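Local coordinates for protein-L-isoaspartate O-methyltransferase beta-aspartate methyltransferase (Plasmodium falciparum, PDB 2PBF), which probably repairs damaged proteins by transferring the methyl group of S-adenosylmethionine to L-isoaspartyl residues, at residues I113-V118 against K147-V152; A170-L175 against L189-E194; Q199-I204 against D214-V219. All coordinates share one frame; numbering follows the deposited sequence.

Interaction 1 (I113-V118 against K147-V152). With SAH (S-adenosyl-L-homocysteine), chain C.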
loop_
_atom_site.group_PDB
_atom_site.type_symbol
_atom_site.label_atom_id
_atom_site.label_comp_id
_atom_site.label_asym_id
_atom_site.label_seq_id
_atom_site.Cartn_x
_atom_site.Cartn_y
_atom_site.Cartn_z
ATOM N N ILE A 113 4.937 7.870 1.120
ATOM C CA ILE A 113 4.035 8.699 0.316
ATOM C C ILE A 113 2.906 7.840 -0.259
ATOM O O ILE A 113 3.165 6.749 -0.743
ATOM C CB ILE A 113 4.817 9.562 -0.779
ATOM C CG1 ILE A 113 3.920 10.596 -1.439
ATOM C CG2 ILE A 113 5.465 8.716 -1.870
ATOM C CD1 ILE A 113 4.701 11.569 -2.382
ATOM N N GLY A 114 1.660 8.309 -0.139
ATOM C CA GLY A 114 0.529 7.689 -0.819
ATOM C C GLY A 114 0.114 8.524 -2.018
ATOM O O GLY A 114 -0.036 9.733 -1.914
ATOM N N LEU A 115 -0.047 7.892 -3.169
ATOM C CA LEU A 115 -0.615 8.576 -4.335
ATOM C C LEU A 115 -2.003 8.031 -4.612
ATOM O O LEU A 115 -2.195 6.817 -4.685
ATOM C CB LEU A 115 0.254 8.349 -5.574
ATOM C CG LEU A 115 1.342 9.338 -5.994
ATOM C CD1 LEU A 115 2.211 9.873 -4.844
ATOM C CD2 LEU A 115 2.209 8.683 -7.069
ATOM N N GLU A 116 -2.958 8.940 -4.787
ATOM C CA GLU A 116 -4.332 8.569 -5.053
ATOM C C GLU A 116 -4.927 9.456 -6.165
ATOM O O GLU A 116 -4.924 10.695 -6.062
ATOM C CB GLU A 116 -5.156 8.624 -3.766
ATOM C CG GLU A 116 -6.638 8.520 -3.989
ATOM C CD GLU A 116 -7.025 7.218 -4.677
ATOM O OE1 GLU A 116 -6.422 6.165 -4.388
ATOM O OE2 GLU A 116 -7.919 7.248 -5.523
ATOM N N ARG A 117 -5.431 8.816 -7.219
ATOM C CA ARG A 117 -5.939 9.540 -8.390
ATOM C C ARG A 117 -7.235 10.282 -8.129
ATOM O O ARG A 117 -7.492 11.323 -8.748
ATOM C CB ARG A 117 -6.055 8.629 -9.614
ATOM C CG ARG A 117 -7.365 7.879 -9.804
ATOM C CD ARG A 117 -7.351 7.062 -11.135
ATOM N NE ARG A 117 -7.934 7.790 -12.264
ATOM C CZ ARG A 117 -9.239 8.058 -12.417
ATOM N NH1 ARG A 117 -9.640 8.726 -13.498
ATOM N NH2 ARG A 117 -10.150 7.662 -11.516
ATOM N N VAL A 118 -8.023 9.776 -7.183
ATOM C CA VAL A 118 -9.352 10.322 -6.885
ATOM C C VAL A 118 -9.337 11.177 -5.633
ATOM O O VAL A 118 -8.942 10.726 -4.544
ATOM C CB VAL A 118 -10.440 9.196 -6.764
ATOM C CG1 VAL A 118 -11.825 9.788 -6.725
ATOM C CG2 VAL A 118 -10.335 8.202 -7.904
ATOM N N LYS A 147 -2.863 12.374 -7.023
ATOM C CA LYS A 147 -2.008 12.167 -8.186
ATOM C C LYS A 147 -2.259 10.833 -8.870
ATOM O O LYS A 147 -2.381 9.798 -8.225
ATOM C CB LYS A 147 -0.528 12.232 -7.769
ATOM C CG LYS A 147 0.486 12.125 -8.919
ATOM C CD LYS A 147 0.967 13.519 -9.285
ATOM C CE LYS A 147 1.225 13.677 -10.764
ATOM N NZ LYS A 147 1.864 15.010 -11.003
ATOM N N ASN A 148 -2.291 10.872 -10.193
ATOM C CA ASN A 148 -2.272 9.678 -11.004
ATOM C C ASN A 148 -0.827 9.336 -11.333
ATOM O O ASN A 148 -0.075 10.190 -11.797
ATOM C CB ASN A 148 -3.048 9.906 -12.303
ATOM C CG ASN A 148 -3.206 8.647 -13.117
ATOM O OD1 ASN A 148 -2.291 7.814 -13.214
ATOM N ND2 ASN A 148 -4.386 8.486 -13.700
ATOM N N ILE A 149 -0.457 8.078 -11.106
ATOM C CA ILE A 149 0.920 7.624 -11.260
ATOM C C ILE A 149 1.408 7.780 -12.708
ATOM O O ILE A 149 2.613 7.904 -12.967
ATOM C CB ILE A 149 1.073 6.163 -10.751
ATOM C CG1 ILE A 149 2.541 5.720 -10.747
ATOM C CG2 ILE A 149 0.210 5.185 -11.572
ATOM C CD1 ILE A 149 3.450 6.513 -9.831
ATOM N N TYR A 150 0.450 7.773 -13.638
ATOM C CA TYR A 150 0.710 7.840 -15.079
ATOM C C TYR A 150 0.884 9.284 -15.555
ATOM O O TYR A 150 1.154 9.531 -16.728
ATOM C CB TYR A 150 -0.439 7.184 -15.861
ATOM C CG TYR A 150 -0.459 5.665 -15.845
ATOM C CD1 TYR A 150 0.526 4.927 -16.490
ATOM C CD2 TYR A 150 -1.490 4.976 -15.210
ATOM C CE1 TYR A 150 0.512 3.527 -16.480
ATOM C CE2 TYR A 150 -1.533 3.589 -15.202
ATOM C CZ TYR A 150 -0.536 2.869 -15.840
ATOM O OH TYR A 150 -0.587 1.498 -15.835
ATOM N N GLN A 151 0.698 10.234 -14.644
ATOM C CA GLN A 151 0.825 11.653 -14.974
ATOM C C GLN A 151 1.982 12.305 -14.228
ATOM O O GLN A 151 1.935 13.479 -13.894
ATOM C CB GLN A 151 -0.486 12.373 -14.700
ATOM C CG GLN A 151 -1.625 11.821 -15.530
ATOM C CD GLN A 151 -2.858 12.689 -15.459
ATOM O OE1 GLN A 151 -3.114 13.499 -16.363
ATOM N NE2 GLN A 151 -3.630 12.540 -14.380
ATOM N N VAL A 152 3.031 11.523 -14.005
ATOM C CA VAL A 152 4.211 11.964 -13.285
ATOM C C VAL A 152 5.320 12.204 -14.309
ATOM O O VAL A 152 5.934 11.258 -14.816
ATOM C CB VAL A 152 4.623 10.938 -12.177
ATOM C CG1 VAL A 152 5.979 11.267 -11.566
ATOM C CG2 VAL A 152 3.558 10.867 -11.077
HETATM N N SAH C . -4.674 0.220 -0.808
HETATM C CA SAH C . -6.056 0.707 -1.051
HETATM C CB SAH C . -6.557 0.137 -2.354
HETATM C CG SAH C . -7.734 0.976 -2.834
HETATM S SD SAH C . -8.382 0.372 -4.395
HETATM C C SAH C . -7.025 0.387 0.092
HETATM O O SAH C . -7.016 -0.744 0.582
HETATM O OXT SAH C . -7.817 1.256 0.539
HETATM C "C5'" SAH C . -7.098 1.081 -5.457
HETATM C "C4'" SAH C . -7.010 2.608 -5.475
HETATM O "O4'" SAH C . -6.203 2.953 -6.566
HETATM C "C3'" SAH C . -8.311 3.376 -5.654
HETATM O "O3'" SAH C . -8.495 4.238 -4.542
HETATM C "C2'" SAH C . -8.131 4.144 -6.955
HETATM O "O2'" SAH C . -8.722 5.423 -6.911
HETATM C "C1'" SAH C . -6.621 4.220 -7.048
HETATM N N9 SAH C . -6.064 4.369 -8.411
HETATM C C8 SAH C . -6.532 3.771 -9.546
HETATM N N7 SAH C . -5.717 4.118 -10.569
HETATM C C5 SAH C . -4.751 4.948 -10.117
HETATM C C6 SAH C . -3.692 5.612 -10.746
HETATM N N6 SAH C . -3.455 5.510 -12.047
HETATM N N1 SAH C . -2.841 6.380 -9.994
HETATM C C2 SAH C . -3.055 6.518 -8.635
HETATM N N3 SAH C . -4.110 5.868 -8.047
HETATM C C4 SAH C . -4.952 5.094 -8.764
#

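Interaction 2 (A170-L175 against L189-E194)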
loop_
_atom_site.group_PDB
_atom_site.type_symbol
_atom_site.label_atom_id
_atom_site.label_comp_id
_atom_site.label_asym_id
_atom_site.label_seq_id
_atom_site.Cartn_x
_atom_site.Cartn_y
_atom_site.Cartn_z
ATOM N N ALA A 170 -3.769 -1.431 -7.249
ATOM C CA ALA A 170 -4.663 -1.463 -8.379
ATOM C C ALA A 170 -3.943 -2.162 -9.518
ATOM O O ALA A 170 -2.712 -2.111 -9.620
ATOM C CB ALA A 170 -5.117 -0.047 -8.776
ATOM N N SER A 171 -4.726 -2.859 -10.344
ATOM C CA SER A 171 -4.210 -3.695 -11.403
ATOM C C SER A 171 -3.880 -2.912 -12.672
ATOM O O SER A 171 -4.641 -2.047 -13.108
ATOM C CB SER A 171 -5.238 -4.760 -11.739
ATOM O OG SER A 171 -4.754 -5.566 -12.768
ATOM N N ALA A 172 -2.742 -3.252 -13.262
ATOM C CA ALA A 172 -2.228 -2.547 -14.414
ATOM C C ALA A 172 -2.347 -3.430 -15.647
ATOM O O ALA A 172 -2.056 -4.635 -15.587
ATOM C CB ALA A 172 -0.772 -2.185 -14.187
ATOM N N SER A 173 -2.753 -2.823 -16.764
ATOM C CA SER A 173 -2.771 -3.506 -18.072
ATOM C C SER A 173 -1.388 -4.051 -18.433
ATOM O O SER A 173 -1.269 -5.091 -19.088
ATOM C CB SER A 173 -3.311 -2.574 -19.166
ATOM O OG SER A 173 -2.526 -1.403 -19.312
ATOM N N GLU A 174 -0.349 -3.331 -18.005
ATOM C CA GLU A 174 1.052 -3.771 -18.125
ATOM C C GLU A 174 1.924 -3.018 -17.113
ATOM O O GLU A 174 1.502 -1.987 -16.586
ATOM C CB GLU A 174 1.586 -3.615 -19.566
ATOM C CG GLU A 174 1.856 -2.177 -20.027
ATOM C CD GLU A 174 0.610 -1.453 -20.516
ATOM O OE1 GLU A 174 -0.096 -1.985 -21.408
ATOM O OE2 GLU A 174 0.339 -0.337 -20.016
ATOM N N LEU A 175 3.128 -3.547 -16.859
ATOM C CA LEU A 175 4.076 -3.031 -15.860
ATOM C C LEU A 175 4.515 -1.612 -16.167
ATOM O O LEU A 175 5.299 -1.408 -17.093
ATOM C CB LEU A 175 5.326 -3.920 -15.818
ATOM C CG LEU A 175 6.237 -4.004 -14.581
ATOM C CD1 LEU A 175 7.673 -3.995 -15.013
ATOM C CD2 LEU A 175 5.994 -2.902 -13.532
ATOM N N LEU A 189 8.844 -4.208 -5.557
ATOM C CA LEU A 189 7.597 -3.647 -6.091
ATOM C C LEU A 189 6.608 -4.798 -6.152
ATOM O O LEU A 189 6.907 -5.852 -6.723
ATOM C CB LEU A 189 7.812 -3.131 -7.516
ATOM C CG LEU A 189 7.063 -2.045 -8.315
ATOM C CD1 LEU A 189 7.512 -2.171 -9.798
ATOM C CD2 LEU A 189 5.543 -2.023 -8.234
ATOM N N ILE A 190 5.460 -4.593 -5.530
ATOM C CA ILE A 190 4.335 -5.529 -5.517
ATOM C C ILE A 190 3.217 -4.914 -6.349
ATOM O O ILE A 190 2.750 -3.824 -6.064
ATOM C CB ILE A 190 3.835 -5.763 -4.057
ATOM C CG1 ILE A 190 4.877 -6.524 -3.234
ATOM C CG2 ILE A 190 2.435 -6.437 -4.016
ATOM C CD1 ILE A 190 5.171 -7.922 -3.742
ATOM N N ILE A 191 2.799 -5.613 -7.393
ATOM C CA ILE A 191 1.850 -5.035 -8.322
ATOM C C ILE A 191 1.024 -6.102 -9.038
ATOM O O ILE A 191 1.573 -7.099 -9.482
ATOM C CB ILE A 191 2.590 -4.116 -9.366
ATOM C CG1 ILE A 191 1.621 -3.584 -10.417
ATOM C CG2 ILE A 191 3.820 -4.838 -9.985
ATOM C CD1 ILE A 191 2.230 -2.504 -11.320
ATOM N N PRO A 192 -0.307 -5.900 -9.137
ATOM C CA PRO A 192 -1.073 -6.810 -10.010
ATOM C C PRO A 192 -0.951 -6.381 -11.475
ATOM O O PRO A 192 -1.111 -5.210 -11.778
ATOM C CB PRO A 192 -2.516 -6.647 -9.515
ATOM C CG PRO A 192 -2.410 -5.776 -8.223
ATOM C CD PRO A 192 -1.196 -4.927 -8.473
ATOM N N ILE A 193 -0.661 -7.327 -12.366
ATOM C CA ILE A 193 -0.639 -7.051 -13.817
ATOM C C ILE A 193 -1.610 -8.001 -14.552
ATOM O O ILE A 193 -1.573 -9.213 -14.323
ATOM C CB ILE A 193 0.808 -7.102 -14.389
ATOM C CG1 ILE A 193 1.714 -6.087 -13.650
ATOM C CG2 ILE A 193 0.829 -6.832 -15.926
ATOM C CD1 ILE A 193 3.174 -6.422 -13.640
ATOM N N GLU A 194 -2.506 -7.445 -15.367
ATOM C CA GLU A 194 -3.376 -8.254 -16.244
ATOM C C GLU A 194 -2.526 -9.131 -17.164
ATOM O O GLU A 194 -1.795 -8.645 -18.046
ATOM C CB GLU A 194 -4.261 -7.409 -17.147
ATOM C CG GLU A 194 -5.115 -6.326 -16.543
ATOM C CD GLU A 194 -5.810 -5.480 -17.636
ATOM O OE1 GLU A 194 -5.703 -5.825 -18.846
ATOM O OE2 GLU A 194 -6.477 -4.479 -17.291
#

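Interaction 3 (Q199-I204 against D214-V219)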
loop_
_atom_site.group_PDB
_atom_site.type_symbol
_atom_site.label_atom_id
_atom_site.label_comp_id
_atom_site.label_asym_id
_atom_site.label_seq_id
_atom_site.Cartn_x
_atom_site.Cartn_y
_atom_site.Cartn_z
ATOM N N GLN A 199 -5.678 -11.307 -13.254
ATOM C CA GLN A 199 -4.739 -10.323 -12.717
ATOM C C GLN A 199 -3.746 -11.117 -11.888
ATOM O O GLN A 199 -4.144 -11.941 -11.072
ATOM C CB GLN A 199 -5.451 -9.257 -11.889
ATOM C CG GLN A 199 -6.441 -8.416 -12.700
ATOM C CD GLN A 199 -7.419 -7.622 -11.850
ATOM O OE1 GLN A 199 -7.693 -7.960 -10.702
ATOM N NE2 GLN A 199 -7.961 -6.558 -12.427
ATOM N N VAL A 200 -2.464 -10.902 -12.147
ATOM C CA VAL A 200 -1.393 -11.654 -11.506
ATOM C C VAL A 200 -0.541 -10.750 -10.627
ATOM O O VAL A 200 0.066 -9.788 -11.103
ATOM C CB VAL A 200 -0.472 -12.402 -12.537
ATOM C CG1 VAL A 200 0.534 -13.283 -11.803
ATOM C CG2 VAL A 200 -1.292 -13.270 -13.495
ATOM N N LEU A 201 -0.478 -11.085 -9.349
ATOM C CA LEU A 201 0.350 -10.334 -8.425
ATOM C C LEU A 201 1.814 -10.670 -8.631
ATOM O O LEU A 201 2.205 -11.824 -8.479
ATOM C CB LEU A 201 -0.058 -10.590 -6.962
ATOM C CG LEU A 201 0.493 -9.597 -5.926
ATOM C CD1 LEU A 201 -0.278 -8.277 -5.968
ATOM C CD2 LEU A 201 0.401 -10.231 -4.562
ATOM N N TYR A 202 2.599 -9.641 -8.955
ATOM C CA TYR A 202 4.027 -9.744 -9.233
ATOM C C TYR A 202 4.877 -9.105 -8.148
ATOM O O TYR A 202 4.557 -8.035 -7.636
ATOM C CB TYR A 202 4.365 -9.068 -10.574
ATOM C CG TYR A 202 4.243 -9.983 -11.756
ATOM C CD1 TYR A 202 3.024 -10.167 -12.400
ATOM C CD2 TYR A 202 5.356 -10.691 -12.219
ATOM C CE1 TYR A 202 2.910 -11.021 -13.475
ATOM C CE2 TYR A 202 5.268 -11.552 -13.289
ATOM C CZ TYR A 202 4.048 -11.720 -13.920
ATOM O OH TYR A 202 3.981 -12.582 -14.998
ATOM N N GLU A 203 5.961 -9.770 -7.799
ATOM C CA GLU A 203 7.015 -9.151 -7.011
ATOM C C GLU A 203 8.242 -8.869 -7.893
ATOM O O GLU A 203 8.919 -9.786 -8.377
ATOM C CB GLU A 203 7.377 -10.016 -5.811
ATOM C CG GLU A 203 8.492 -9.443 -4.966
ATOM C CD GLU A 203 8.803 -10.330 -3.797
ATOM O OE1 GLU A 203 7.906 -10.528 -2.941
ATOM O OE2 GLU A 203 9.948 -10.838 -3.743
ATOM N N ILE A 204 8.506 -7.588 -8.099
ATOM C CA ILE A 204 9.606 -7.151 -8.913
ATOM C C ILE A 204 10.730 -6.582 -8.035
ATOM O O ILE A 204 10.480 -5.768 -7.141
ATOM C CB ILE A 204 9.107 -6.159 -9.955
ATOM C CG1 ILE A 204 8.015 -6.842 -10.804
ATOM C CG2 ILE A 204 10.260 -5.676 -10.803
ATOM C CD1 ILE A 204 6.987 -5.937 -11.370
ATOM N N ASP A 214 8.815 -11.783 -10.608
ATOM C CA ASP A 214 8.437 -12.974 -9.851
ATOM C C ASP A 214 6.919 -13.095 -9.805
ATOM O O ASP A 214 6.238 -12.316 -9.125
ATOM C CB ASP A 214 9.025 -12.888 -8.443
ATOM C CG ASP A 214 8.979 -14.199 -7.688
ATOM O OD1 ASP A 214 8.347 -15.179 -8.153
ATOM O OD2 ASP A 214 9.597 -14.235 -6.600
ATOM N N ARG A 215 6.407 -14.073 -10.547
ATOM C CA ARG A 215 4.977 -14.284 -10.733
ATOM C C ARG A 215 4.433 -14.980 -9.489
ATOM O O ARG A 215 4.804 -16.117 -9.206
ATOM C CB ARG A 215 4.753 -15.141 -11.997
ATOM C CG ARG A 215 3.397 -14.919 -12.685
ATOM C CD ARG A 215 2.991 -15.979 -13.754
ATOM N NE ARG A 215 1.553 -16.250 -13.632
ATOM C CZ ARG A 215 1.025 -17.155 -12.800
ATOM N NH1 ARG A 215 1.812 -17.927 -12.057
ATOM N NH2 ARG A 215 -0.291 -17.303 -12.713
ATOM N N LEU A 216 3.572 -14.309 -8.732
ATOM C CA LEU A 216 3.144 -14.862 -7.438
ATOM C C LEU A 216 1.906 -15.733 -7.572
ATOM O O LEU A 216 2.012 -16.952 -7.600
ATOM C CB LEU A 216 2.969 -13.767 -6.366
ATOM C CG LEU A 216 4.262 -13.062 -5.903
ATOM C CD1 LEU A 216 3.966 -12.074 -4.788
ATOM C CD2 LEU A 216 5.372 -14.045 -5.472
ATOM N N PHE A 217 0.738 -15.111 -7.655
ATOM C CA PHE A 217 -0.507 -15.833 -7.906
ATOM C C PHE A 217 -1.596 -14.880 -8.400
ATOM O O PHE A 217 -1.417 -13.657 -8.397
ATOM C CB PHE A 217 -0.961 -16.563 -6.642
ATOM C CG PHE A 217 -0.859 -15.735 -5.410
ATOM C CD1 PHE A 217 -1.728 -14.669 -5.201
ATOM C CD2 PHE A 217 0.110 -16.010 -4.455
ATOM C CE1 PHE A 217 -1.636 -13.899 -4.074
ATOM C CE2 PHE A 217 0.216 -15.233 -3.314
ATOM C CZ PHE A 217 -0.659 -14.176 -3.129
ATOM N N ASP A 218 -2.725 -15.460 -8.815
ATOM C CA ASP A 218 -3.845 -14.710 -9.327
ATOM C C ASP A 218 -4.548 -13.938 -8.211
ATOM O O ASP A 218 -4.676 -14.427 -7.090
ATOM C CB ASP A 218 -4.810 -15.633 -10.060
ATOM C CG ASP A 218 -4.142 -16.370 -11.203
ATOM O OD1 ASP A 218 -3.341 -15.728 -11.922
ATOM O OD2 ASP A 218 -4.397 -17.592 -11.364
ATOM N N VAL A 219 -4.987 -12.726 -8.539
ATOM C CA VAL A 219 -5.600 -11.826 -7.573
ATOM C C VAL A 219 -6.761 -11.081 -8.215
ATOM O O VAL A 219 -6.963 -11.163 -9.419
ATOM C CB VAL A 219 -4.574 -10.795 -6.983
ATOM C CG1 VAL A 219 -3.655 -11.449 -5.967
ATOM C CG2 VAL A 219 -3.763 -10.093 -8.072
#

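Interaction 1 (I113-V118 against K147-V152)
R117 and N148 bring the two backbones within 4.5 Å, CA to CA, and just before them K147 N donates to E116 O (2.8 Å), approaching from well above the carbonyl plane rather than within it. Beside this bond the contact is apolar: L115 lies alongside K147 and points the same way, its CG against the first carbons of the lysine, while L115 CD2 meets I149 CD1 (3.7 Å) with the two side chains crossing at about a right angle. E116 and N148 turn their polar ends to the bound S-adenosyl-L-homocysteine. E116, the acidic residue ending its strand as in many Rossmann-like methyltransferases, faces the ribose: OE1 accepts from SAH O3' (2.8 Å), and OE2 takes both SAH O2', modelled at a doubtfully short length, and V118 N. R117 runs its aliphatic chain over the adenine, CD 3.4 Å from SAH N7; chi1 at 89° and the bend at chi3 carry the guanidinium on to the terminal carboxylate of N227. At the adenine's outer end N148 OD1 accepts from SAH N6 (2.8 Å), and I149 N gives SAH N1 a nearly straight bond (3.1 Å, 167°), so the base is read by an acceptor and a donor. Y150 N also donates to N148 OD1 (2.8 Å), an Asx turn that fixes the amide, whose ND2 reaches K225 O. Strand 111-116 sits between strands 83-87 and 142-146, with L115 touching I85 and I145, and helix 177-182 packs its L179 on I149.

Interaction 2 (A170-L175 against L189-E194)
The carboxylate of E194 is the flat group of this contact: one face lies squarely on S173, whose CA stands 3.6 Å from E194 CD and nearly as close to both oxygens. The chain beyond E194 CG is extended, which is how the group reaches past A172 to that residue. The puckered ring of P192 turns CD to A170 O (3.4 Å) and CB to the CB of S171, while F221 packs on it from outside the two segments; A170 O is buried and has no hydrogen-bond partner anywhere in the model. Between these ends A172 bridges to I193: A172 N donates to P192 O (2.9 Å), and A172 O accepts from E194 N (2.9 Å). The segment A170-L175 opens a beta-alpha-beta crossover, leaving strand 163-168 for helix 177-182 and the parallel strand 187-195, and its residues 171-173 run beside the C-terminal part of that last strand. A172 CB touches I191 CD1, and L175 lays CB and CG on I193 CD1 (both 4.0 Å), with CD2 reaching L189 CD1 (4.1 Å). L179 of helix 177-182 touches L189 and I191, and E174 OE2 makes a salt bridge with K226.

Interaction 3 (Q199-I204 against D214-V219)
V200 stands across from D218, and Y202 from R215, as non-hydrogen-bonded pairs of an antiparallel hairpin whose segments 199-204 and 214-219 have axes 4.4 Å apart at closest. The backbone bonds tie it at both ends: V219 N to Q199 O (2.8 Å), and E203 N to D214 O in the carbonyl plane (2.9 Å), with a weaker, bent return bond from D214 N to E203 O. In the middle L201 faces two residues, accepting L216 N on its O (2.8 Å) and giving its N to F217 O (2.9 Å). This is a beta bulge, and the negative psi of L216 (-80°), far from a strand value, turns its side chain toward the neighbouring strand.

Apolar packing fills the side that holds L201. Its CB meets V219 CG1 (3.8 Å), while its CD2 touches both L216 CD1 and F217 CE1.

R215 governs the opposite side, where its CA sits over one face of the Y202 ring, toward the rim, in a CH-pi contact 4.1 Å from the centroid. Its CG continues past Y202 OH and packs on V200 CG1 (3.4 Å), and the same methyl lies over one face of the guanidinium, which is turned 87° from the tyrosine ring.

R215 pairs with D218 through NH2 and with E195 through NE, and E195 also bonds Y202 OH; D218 OD1 is also hydrogen-bonded to T198 OG1. The E203 and D214 carboxylates approach each other, but E203 has R73 as a salt-bridge partner, which probably eases the repulsion.

Strand 198-205 is joined to strand 187-195 on its other edge, strand 212-219 is outermost in the sheet within the chain, and helix 64-74 packs L69 on L201 and F217 and M66 on V219.

Overall arrangement
All three contacts reach one mixed sheet and follow one another along the chain. Interactions 2 and 3 are the closest, centres 8 Å apart, and share backbone bonds: L189 O lies 2.7 Å from I204 N, and I191 O 2.8 Å from Y202 N, both probable hydrogen bonds. Interaction 1 lies 15 Å from interaction 2, centre to centre, and reaches it through Y150, whose OH packs on A172 CB at 4.0 Å. Interactions 1 and 3 do not touch, their nearest atoms about 11 Å apart. Distance from the ligand grows in the same order: interaction 1 holds the ribose and adenine, the side chain of A170 in interaction 2 is about 4 Å from it, and that of Q199 in interaction 3 about 10 Å.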